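Local atomic coordinates of peptidoglycan hydrolase FlgJ (Sphingomonas sp. A1, PDB entry 2ZYC), a protein that probably hydrolyses the peptidoglycan layer so that the flagellar rod can be assembled through the periplasm, this chain being its C-terminal glycosidase family 73 domain. Residues T63-E68 / F86-S91; A110-K115 / R123-G128; D117-A122 / K139-I144. The protein carries 2 engineered substitutions. All blocks are in the same frame, centred on the assembly; numbering follows the deposited sequence. Where two conformers were deposited one is given.

Interaction 1: T63-E68 / F86-S91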
loop_
_atom_site.group_PDB
_atom_site.type_symbol
_atom_site.label_atom_id
_atom_site.label_comp_id
_atom_site.label_asym_id
_atom_site.label_seq_id
_atom_site.Cartn_x
_atom_site.Cartn_y
_atom_site.Cartn_z
ATOM N N THR A 63 -14.653 -2.056 -13.325
ATOM C CA THR A 63 -15.077 -1.448 -14.589
ATOM C C THR A 63 -14.340 -0.129 -14.835
ATOM O O THR A 63 -14.657 0.606 -15.777
ATOM C CB THR A 63 -16.595 -1.189 -14.606
ATOM O OG1 THR A 63 -16.936 -0.344 -13.504
ATOM C CG2 THR A 63 -17.372 -2.512 -14.507
ATOM N N GLY A 64 -13.356 0.161 -13.986
ATOM C CA GLY A 64 -12.526 1.346 -14.154
ATOM C C GLY A 64 -11.469 1.170 -15.228
ATOM O O GLY A 64 -11.502 0.215 -16.016
ATOM N N LYS A 65 -10.522 2.102 -15.256
ATOM C CA LYS A 65 -9.397 2.026 -16.163
ATOM C C LYS A 65 -8.543 0.804 -15.839
ATOM O O LYS A 65 -8.366 0.449 -14.672
ATOM C CB LYS A 65 -8.560 3.300 -16.057
ATOM C CG LYS A 65 -7.517 3.457 -17.149
ATOM C CD LYS A 65 -6.756 4.760 -16.984
ATOM C CE LYS A 65 -5.786 4.964 -18.144
ATOM N NZ LYS A 65 -5.381 6.397 -18.260
ATOM N N VAL A 66 -8.025 0.175 -16.888
ATOM C CA VAL A 66 -7.210 -1.026 -16.776
ATOM C C VAL A 66 -5.855 -0.820 -17.442
ATOM O O VAL A 66 -5.761 -0.244 -18.533
ATOM C CB VAL A 66 -7.928 -2.251 -17.398
ATOM C CG1 VAL A 66 -6.989 -3.458 -17.491
ATOM C CG2 VAL A 66 -9.191 -2.598 -16.596
ATOM N N VAL A 67 -4.809 -1.289 -16.774
ATOM C CA VAL A 67 -3.479 -1.290 -17.345
ATOM C C VAL A 67 -2.941 -2.718 -17.329
ATOM O O VAL A 67 -3.030 -3.424 -16.318
ATOM C CB VAL A 67 -2.528 -0.275 -16.630
ATOM C CG1 VAL A 67 -2.476 -0.526 -15.120
ATOM C CG2 VAL A 67 -1.131 -0.309 -17.250
ATOM N N GLU A 68 -2.425 -3.158 -18.471
ATOM C CA GLU A 68 -1.809 -4.470 -18.557
ATOM C C GLU A 68 -0.331 -4.355 -18.234
ATOM O O GLU A 68 0.332 -3.386 -18.628
ATOM C CB GLU A 68 -2.038 -5.112 -19.932
ATOM C CG GLU A 68 -3.460 -5.637 -20.105
ATOM C CD GLU A 68 -3.816 -6.004 -21.538
ATOM O OE1 GLU A 68 -2.906 -6.281 -22.348
ATOM O OE2 GLU A 68 -5.026 -6.012 -21.852
ATOM N N PHE A 86 -4.282 -4.978 -14.340
ATOM C CA PHE A 86 -4.240 -4.198 -13.109
ATOM C C PHE A 86 -5.176 -3.006 -13.162
ATOM O O PHE A 86 -5.423 -2.435 -14.224
ATOM C CB PHE A 86 -2.814 -3.699 -12.853
ATOM C CG PHE A 86 -1.848 -4.784 -12.517
ATOM C CD1 PHE A 86 -1.759 -5.269 -11.211
ATOM C CD2 PHE A 86 -1.025 -5.329 -13.501
ATOM C CE1 PHE A 86 -0.854 -6.292 -10.885
ATOM C CE2 PHE A 86 -0.124 -6.343 -13.194
ATOM C CZ PHE A 86 -0.036 -6.831 -11.878
ATOM N N ARG A 87 -5.684 -2.616 -11.999
ATOM C CA ARG A 87 -6.474 -1.396 -11.895
ATOM C C ARG A 87 -5.590 -0.180 -12.167
ATOM O O ARG A 87 -4.392 -0.204 -11.884
ATOM C CB ARG A 87 -7.102 -1.294 -10.507
ATOM C CG ARG A 87 -7.946 -2.513 -10.149
ATOM C CD ARG A 87 -8.667 -2.332 -8.815
ATOM N NE ARG A 87 -9.390 -3.549 -8.438
ATOM C CZ ARG A 87 -10.245 -3.638 -7.424
ATOM N NH1 ARG A 87 -10.509 -2.583 -6.679
ATOM N NH2 ARG A 87 -10.845 -4.794 -7.155
ATOM N N ALA A 88 -6.180 0.858 -12.744
ATOM C CA ALA A 88 -5.492 2.146 -12.897
ATOM C C ALA A 88 -6.383 3.272 -12.405
ATOM O O ALA A 88 -7.619 3.202 -12.508
ATOM C CB ALA A 88 -5.069 2.378 -14.349
ATOM N N TYR A 89 -5.748 4.315 -11.875
ATOM C CA TYR A 89 -6.457 5.384 -11.191
ATOM C C TYR A 89 -6.006 6.736 -11.736
ATOM O O TYR A 89 -5.062 6.801 -12.516
ATOM C CB TYR A 89 -6.170 5.321 -9.691
ATOM C CG TYR A 89 -6.452 3.977 -9.056
ATOM C CD1 TYR A 89 -7.759 3.600 -8.733
ATOM C CD2 TYR A 89 -5.412 3.085 -8.782
ATOM C CE1 TYR A 89 -8.024 2.359 -8.128
ATOM C CE2 TYR A 89 -5.658 1.847 -8.185
ATOM C CZ TYR A 89 -6.967 1.494 -7.863
ATOM O OH TYR A 89 -7.196 0.273 -7.275
ATOM N N ASP A 90 -6.676 7.802 -11.300
ATOM C CA ASP A 90 -6.328 9.168 -11.704
ATOM C C ASP A 90 -5.355 9.849 -10.737
ATOM O O ASP A 90 -4.833 10.923 -11.049
ATOM C CB ASP A 90 -7.585 10.035 -11.840
ATOM C CG ASP A 90 -8.645 9.417 -12.738
ATOM O OD1 ASP A 90 -8.302 8.857 -13.806
ATOM O OD2 ASP A 90 -9.835 9.511 -12.373
ATOM N N SER A 91 -5.117 9.226 -9.578
ATOM C CA SER A 91 -4.275 9.780 -8.513
ATOM C C SER A 91 -3.962 8.751 -7.421
ATOM O O SER A 91 -4.635 7.724 -7.329
ATOM C CB SER A 91 -4.967 10.983 -7.861
ATOM O OG SER A 91 -6.177 10.585 -7.228
HETATM O O HOH W 1 -10.102 4.085 -12.881
#

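Interaction 2: A110-K115 / R123-G128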
loop_
_atom_site.group_PDB
_atom_site.type_symbol
_atom_site.label_atom_id
_atom_site.label_comp_id
_atom_site.label_asym_id
_atom_site.label_seq_id
_atom_site.Cartn_x
_atom_site.Cartn_y
_atom_site.Cartn_z
ATOM N N ALA A 110 -11.596 -8.714 7.328
ATOM C CA ALA A 110 -12.206 -8.235 8.579
ATOM C C ALA A 110 -11.226 -8.175 9.751
ATOM O O ALA A 110 -11.427 -7.408 10.691
ATOM C CB ALA A 110 -13.414 -9.094 8.952
ATOM N N LYS A 111 -10.169 -8.984 9.688
ATOM C CA LYS A 111 -9.170 -9.042 10.760
ATOM C C LYS A 111 -8.158 -7.886 10.741
ATOM O O LYS A 111 -7.402 -7.697 11.697
ATOM C CB LYS A 111 -8.452 -10.399 10.739
ATOM C CG LYS A 111 -9.290 -11.556 11.299
ATOM C CD LYS A 111 -9.524 -11.368 12.792
ATOM C CE LYS A 111 -10.374 -12.477 13.395
ATOM N NZ LYS A 111 -10.286 -12.460 14.888
ATOM N N VAL A 112 -8.149 -7.105 9.665
ATOM C CA VAL A 112 -7.236 -5.963 9.576
ATOM C C VAL A 112 -7.541 -4.872 10.611
ATOM O O VAL A 112 -6.637 -4.376 11.286
ATOM C CB VAL A 112 -7.217 -5.364 8.151
ATOM C CG1 VAL A 112 -6.402 -4.078 8.108
ATOM C CG2 VAL A 112 -6.640 -6.369 7.173
ATOM N N ALA A 113 -8.814 -4.493 10.722
ATOM C CA ALA A 113 -9.189 -3.372 11.574
ATOM C C ALA A 113 -8.702 -3.559 13.003
ATOM O O ALA A 113 -8.841 -4.635 13.579
ATOM C CB ALA A 113 -10.696 -3.160 11.554
ATOM N N GLY A 114 -8.112 -2.501 13.547
ATOM C CA GLY A 114 -7.713 -2.475 14.951
ATOM C C GLY A 114 -6.360 -3.087 15.250
ATOM O O GLY A 114 -5.944 -3.116 16.412
ATOM N N LYS A 115 -5.685 -3.615 14.229
ATOM C CA LYS A 115 -4.341 -4.162 14.432
ATOM C C LYS A 115 -3.352 -3.008 14.605
ATOM O O LYS A 115 -3.385 -2.034 13.856
ATOM C CB LYS A 115 -3.929 -5.085 13.280
ATOM C CG LYS A 115 -4.789 -6.348 13.138
ATOM C CD LYS A 115 -4.651 -7.289 14.340
ATOM C CE LYS A 115 -5.533 -8.541 14.219
ATOM N NZ LYS A 115 -6.995 -8.245 14.266
ATOM N N ARG A 123 -0.251 -10.331 8.630
ATOM C CA ARG A 123 -0.927 -11.634 8.696
ATOM C C ARG A 123 -2.412 -11.524 8.338
ATOM O O ARG A 123 -2.941 -12.387 7.641
ATOM C CB ARG A 123 -0.755 -12.275 10.078
ATOM C CG ARG A 123 0.673 -12.729 10.405
ATOM C CD ARG A 123 0.754 -13.600 11.677
ATOM N NE ARG A 123 -0.086 -13.122 12.782
ATOM C CZ ARG A 123 0.330 -12.370 13.800
ATOM N NH1 ARG A 123 1.592 -11.967 13.884
ATOM N NH2 ARG A 123 -0.528 -12.003 14.741
ATOM N N ALA A 124 -3.068 -10.457 8.806
ATOM C CA ALA A 124 -4.491 -10.219 8.502
ATOM C C ALA A 124 -4.728 -9.992 7.005
ATOM O O ALA A 124 -5.715 -10.480 6.448
ATOM C CB ALA A 124 -5.047 -9.053 9.327
ATOM N N LEU A 125 -3.814 -9.269 6.361
ATOM C CA LEU A 125 -3.878 -9.073 4.910
ATOM C C LEU A 125 -3.669 -10.395 4.180
ATOM O O LEU A 125 -4.387 -10.703 3.229
ATOM C CB LEU A 125 -2.808 -8.082 4.454
ATOM C CG LEU A 125 -3.036 -6.613 4.806
ATOM C CD1 LEU A 125 -1.751 -5.852 4.498
ATOM C CD2 LEU A 125 -4.227 -6.045 4.029
ATOM N N GLN A 126 -2.681 -11.166 4.627
ATOM C CA GLN A 126 -2.390 -12.456 4.018
ATOM C C GLN A 126 -3.571 -13.422 4.137
ATOM O O GLN A 126 -3.896 -14.136 3.182
ATOM C CB GLN A 126 -1.124 -13.054 4.618
ATOM C CG GLN A 126 -0.441 -14.058 3.710
ATOM C CD GLN A 126 0.998 -14.298 4.101
ATOM O OE1 GLN A 126 1.626 -13.455 4.742
ATOM N NE2 GLN A 126 1.534 -15.452 3.715
ATOM N N GLU A 127 -4.221 -13.435 5.303
ATOM C CA GLU A 127 -5.429 -14.257 5.500
ATOM C C GLU A 127 -6.548 -13.861 4.535
ATOM O O GLU A 127 -7.295 -14.713 4.036
ATOM C CB GLU A 127 -5.927 -14.165 6.952
ATOM C CG GLU A 127 -7.275 -14.867 7.204
ATOM C CD GLU A 127 -7.798 -14.666 8.618
ATOM O OE1 GLU A 127 -6.992 -14.690 9.573
ATOM O OE2 GLU A 127 -9.029 -14.499 8.777
ATOM N N GLY A 128 -6.670 -12.564 4.286
ATOM C CA GLY A 128 -7.637 -12.046 3.338
ATOM C C GLY A 128 -7.309 -12.377 1.892
ATOM O O GLY A 128 -8.140 -12.164 1.021
HETATM O O HOH W 2 -8.497 -10.641 7.448
#

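Interaction 3: D117-A122 / K139-I144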
loop_
_atom_site.group_PDB
_atom_site.type_symbol
_atom_site.label_atom_id
_atom_site.label_comp_id
_atom_site.label_asym_id
_atom_site.label_seq_id
_atom_site.Cartn_x
_atom_site.Cartn_y
_atom_site.Cartn_z
ATOM N N ASP A 117 0.032 -3.870 15.526
ATOM C CA ASP A 117 1.329 -4.515 15.373
ATOM C C ASP A 117 1.527 -4.828 13.891
ATOM O O ASP A 117 0.623 -5.358 13.242
ATOM C CB ASP A 117 1.394 -5.793 16.220
ATOM C CG ASP A 117 2.628 -6.621 15.936
ATOM O OD1 ASP A 117 3.727 -6.242 16.389
ATOM O OD2 ASP A 117 2.502 -7.654 15.249
ATOM N N GLY A 118 2.698 -4.486 13.360
ATOM C CA GLY A 118 2.986 -4.684 11.935
ATOM C C GLY A 118 2.773 -6.102 11.448
ATOM O O GLY A 118 2.136 -6.321 10.416
ATOM N N HIS A 119 3.299 -7.072 12.190
ATOM C CA HIS A 119 3.203 -8.469 11.770
ATOM C C HIS A 119 1.758 -8.966 11.806
ATOM O O HIS A 119 1.323 -9.656 10.883
ATOM C CB HIS A 119 4.119 -9.372 12.603
ATOM C CG HIS A 119 4.441 -10.672 11.938
ATOM N ND1 HIS A 119 3.644 -11.791 12.061
ATOM C CD2 HIS A 119 5.464 -11.028 11.124
ATOM C CE1 HIS A 119 4.169 -12.782 11.364
ATOM N NE2 HIS A 119 5.271 -12.344 10.781
ATOM N N ALA A 120 1.022 -8.601 12.863
ATOM C CA ALA A 120 -0.397 -8.956 12.993
ATOM C C ALA A 120 -1.202 -8.400 11.813
ATOM O O ALA A 120 -2.056 -9.096 11.233
ATOM C CB ALA A 120 -0.959 -8.418 14.311
ATOM N N PHE A 121 -0.912 -7.145 11.474
ATOM C CA PHE A 121 -1.545 -6.460 10.351
ATOM C C PHE A 121 -1.265 -7.205 9.044
ATOM O O PHE A 121 -2.175 -7.500 8.274
ATOM C CB PHE A 121 -1.052 -5.002 10.295
ATOM C CG PHE A 121 -1.379 -4.283 9.015
ATOM C CD1 PHE A 121 -2.678 -3.863 8.746
ATOM C CD2 PHE A 121 -0.373 -4.004 8.087
ATOM C CE1 PHE A 121 -2.979 -3.190 7.555
ATOM C CE2 PHE A 121 -0.660 -3.329 6.900
ATOM C CZ PHE A 121 -1.976 -2.924 6.632
ATOM N N ALA A 122 0.001 -7.524 8.815
ATOM C CA ALA A 122 0.392 -8.220 7.595
ATOM C C ALA A 122 -0.238 -9.606 7.512
ATOM O O ALA A 122 -0.721 -10.000 6.462
ATOM C CB ALA A 122 1.911 -8.292 7.490
ATOM N N LYS A 139 8.307 -9.934 5.721
ATOM C CA LYS A 139 8.867 -8.876 4.871
ATOM C C LYS A 139 8.186 -7.528 5.112
ATOM O O LYS A 139 8.866 -6.500 5.227
ATOM C CB LYS A 139 8.787 -9.273 3.401
ATOM C CG LYS A 139 9.730 -10.411 3.040
ATOM C CD LYS A 139 9.459 -10.891 1.636
ATOM C CE LYS A 139 10.272 -12.134 1.316
ATOM N NZ LYS A 139 9.751 -12.780 0.083
ATOM N N LEU A 140 6.858 -7.529 5.221
ATOM C CA LEU A 140 6.133 -6.284 5.482
ATOM C C LEU A 140 6.374 -5.750 6.887
ATOM O O LEU A 140 6.568 -4.544 7.078
ATOM C CB LEU A 140 4.627 -6.443 5.201
ATOM C CG LEU A 140 3.741 -5.206 5.412
ATOM C CD1 LEU A 140 4.272 -3.978 4.661
ATOM C CD2 LEU A 140 2.310 -5.511 4.997
ATOM N N ALA A 141 6.365 -6.643 7.870
ATOM C CA ALA A 141 6.674 -6.260 9.254
ATOM C C ALA A 141 8.070 -5.621 9.346
ATOM O O ALA A 141 8.257 -4.639 10.066
ATOM C CB ALA A 141 6.555 -7.458 10.191
ATOM N N ARG A 142 9.034 -6.168 8.601
ATOM C CA ARG A 142 10.386 -5.608 8.584
ATOM C C ARG A 142 10.403 -4.143 8.110
ATOM O O ARG A 142 11.131 -3.320 8.661
ATOM C CB ARG A 142 11.348 -6.468 7.745
ATOM C CG ARG A 142 12.822 -6.144 8.016
ATOM C CD ARG A 142 13.781 -6.961 7.147
ATOM N NE ARG A 142 15.170 -6.734 7.559
ATOM C CZ ARG A 142 16.239 -7.015 6.817
ATOM N NH1 ARG A 142 17.459 -6.763 7.290
ATOM N NH2 ARG A 142 16.096 -7.543 5.606
ATOM N N VAL A 143 9.597 -3.819 7.100
ATOM C CA VAL A 143 9.512 -2.440 6.617
ATOM C C VAL A 143 8.807 -1.557 7.658
ATOM O O VAL A 143 9.267 -0.449 7.964
ATOM C CB VAL A 143 8.810 -2.328 5.225
ATOM C CG1 VAL A 143 8.726 -0.871 4.767
ATOM C CG2 VAL A 143 9.546 -3.150 4.173
ATOM N N ILE A 144 7.701 -2.065 8.203
ATOM C CA ILE A 144 6.904 -1.330 9.182
ATOM C C ILE A 144 7.728 -0.925 10.410
ATOM O O ILE A 144 7.628 0.212 10.884
ATOM C CB ILE A 144 5.648 -2.132 9.607
ATOM C CG1 ILE A 144 4.645 -2.191 8.445
ATOM C CG2 ILE A 144 4.987 -1.503 10.842
ATOM C CD1 ILE A 144 3.428 -3.085 8.697
#

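Interaction 1: T63-E68 / F86-S91
Val67 turns CG1 into the place between its backbone N and its carbonyl carbon (chi1 55°), which sets this methyl against the neighbouring strand, 3.9 Å from Phe86 CB and 4.0 Å from Ala88 CB. Phe86 has its ring carbon CG opposite the carbonyl carbon (chi1 -68°), and in this setting an edge of the ring lies close to Val67 O, the oxygen being near the ring plane. Val67 and Phe86 form an antiparallel hydrogen-bonded pair: Val67 N gives an almost straight bond to Phe86 O at 2.9 Å, and Phe86 N returns one to Val67 O at 2.8 Å. The next pair, Val66 and Arg87, is non-hydrogen-bonded, and Val66 CA makes a CA-H...O contact with Phe86 O, which thereby receives a second, weaker donor. These residues belong to strands 65-71 and 82-88, the two-stranded antiparallel beta hairpin of this mostly helical domain. Ala88 N donates to Lys65 O at 2.9 Å from above the carbonyl plane, 46° out of it, and Trp62 NE1 uses the same oxygen. A water bridges the same two residues, accepting from Lys65 N and donating to Ala88 O. Lys65 lays the carbon part of its extended side chain over the Ala88 methyl, CG 3.9 Å from CB, while its ammonium end leads away into an exposed position. Arg87 points away from strand 65-71, and its NH1 forms a salt bridge with Asp98 of helix 92-105; Tyr89 OH hydrogen-bonds the same carboxylate.

Interaction 2: A110-K115 / R123-G128
The loop between helices 92-105 and 118-127 folds back here on the second of them and closes over the Ala124 methyl. This methyl presses on the backbone of the loop, Ala124 CB lying 3.6 Å from Lys111 O, with Lys111 CB beside it. Val112 meets the same methyl with CG2, at 3.8 Å from Ala124 CB; that branch is placed opposite the carbonyl carbon, and it also touches Leu125 CD2 at 4.0 Å, the two side chains crossing at a slant. Near the surface, Lys111 CG passes Glu127 OE2 at 3.9 Å, yet the ammonium and carboxylate groups stay well separated. The polar link is a water, accepting from Lys111 N and donating to Ala124 O at 3.0 Å. Lys115 bends back within the loop so that NZ donates to Lys111 O at 2.7 Å, in the carbonyl plane on a lone pair, linking the last residue of the turn to the residue just before it. Buried Val112 also packs on Val103 of the preceding helix. The turn itself, from Val112 to Lys115, is a type II beta turn with Gly114 at positive phi, in the loop joining helices 92-105 and 118-127.

Interaction 3: D117-A122 / K139-I144
Apolar contacts carry this helix pair, and the tightest is made by Ile144, whose CD1 lies 3.6 Å from Gly118 CA. Gly118 has no side chain, so the isoleucine can rest directly on the backbone of helix 118-127, with CG2 also near the same CA. One turn earlier on the other helix, the Ala141 methyl sits against the start of helix 118-127, with CB 3.8 Å from His119 N. Here the two backbones come close, the CA atoms of His119 and Ala141 being 4.8 Å apart. Leu140 carries CG opposite its backbone N (chi1 -179°) and reaches across with CD2 to Ala122 CB at 3.8 Å. The same methyl meets the Phe121 ring at CE2, 4.1 Å away, and Ile144 CD1 approaches CD2 of that ring at 4.0 Å; the Phe121 and Ile144 side chains lie at about a right angle. Helix 24-35 packs on the same cluster, Phe26 touching Phe121 and Ile144.

Ring contacts add His119, which presents an edge to Ala141 CB through its CD2, the methyl carbon lying near the imidazole plane. Both ring nitrogens are engaged, ND1 with Arg123 NH1 and NE2 with Asp138 OD1, which should fix the rotation of the ring.

At the helix start the Asp117 side chain is the N-cap: OD2 accepts from Ala120 N at 3.0 Å, on the anti side of the carboxylate. The two axes run 8.2 Å apart at 141°, a close, roughly antiparallel crossing in which Gly118 and Ala141 let the backbones approach while Leu140 and Ile144 fill in beside them, within the helical core of this lysozyme-clan domain.

Overall arrangement
Along the chain from the N terminus, helices 3-20 and 24-35 come first, and interaction 1 then closes the hairpin loop between strands 65-71 and 82-88. It is complete before the others begin, its centre about 25 Å from that of interaction 2 and 27 Å from that of interaction 3. After helix 92-105, interaction 2 closes the short loop leading into helix 118-127. Interaction 3 opens between the two segments of interaction 2, at the start of helix 118-127, and ends on helix 136-145, so the two cross rather than nest. They share helix 118-127 and meet where Val112 packs on Phe121 and Leu125 on Leu140, joining the loop to helices 118-127 and 136-145 by continuous apolar contacts.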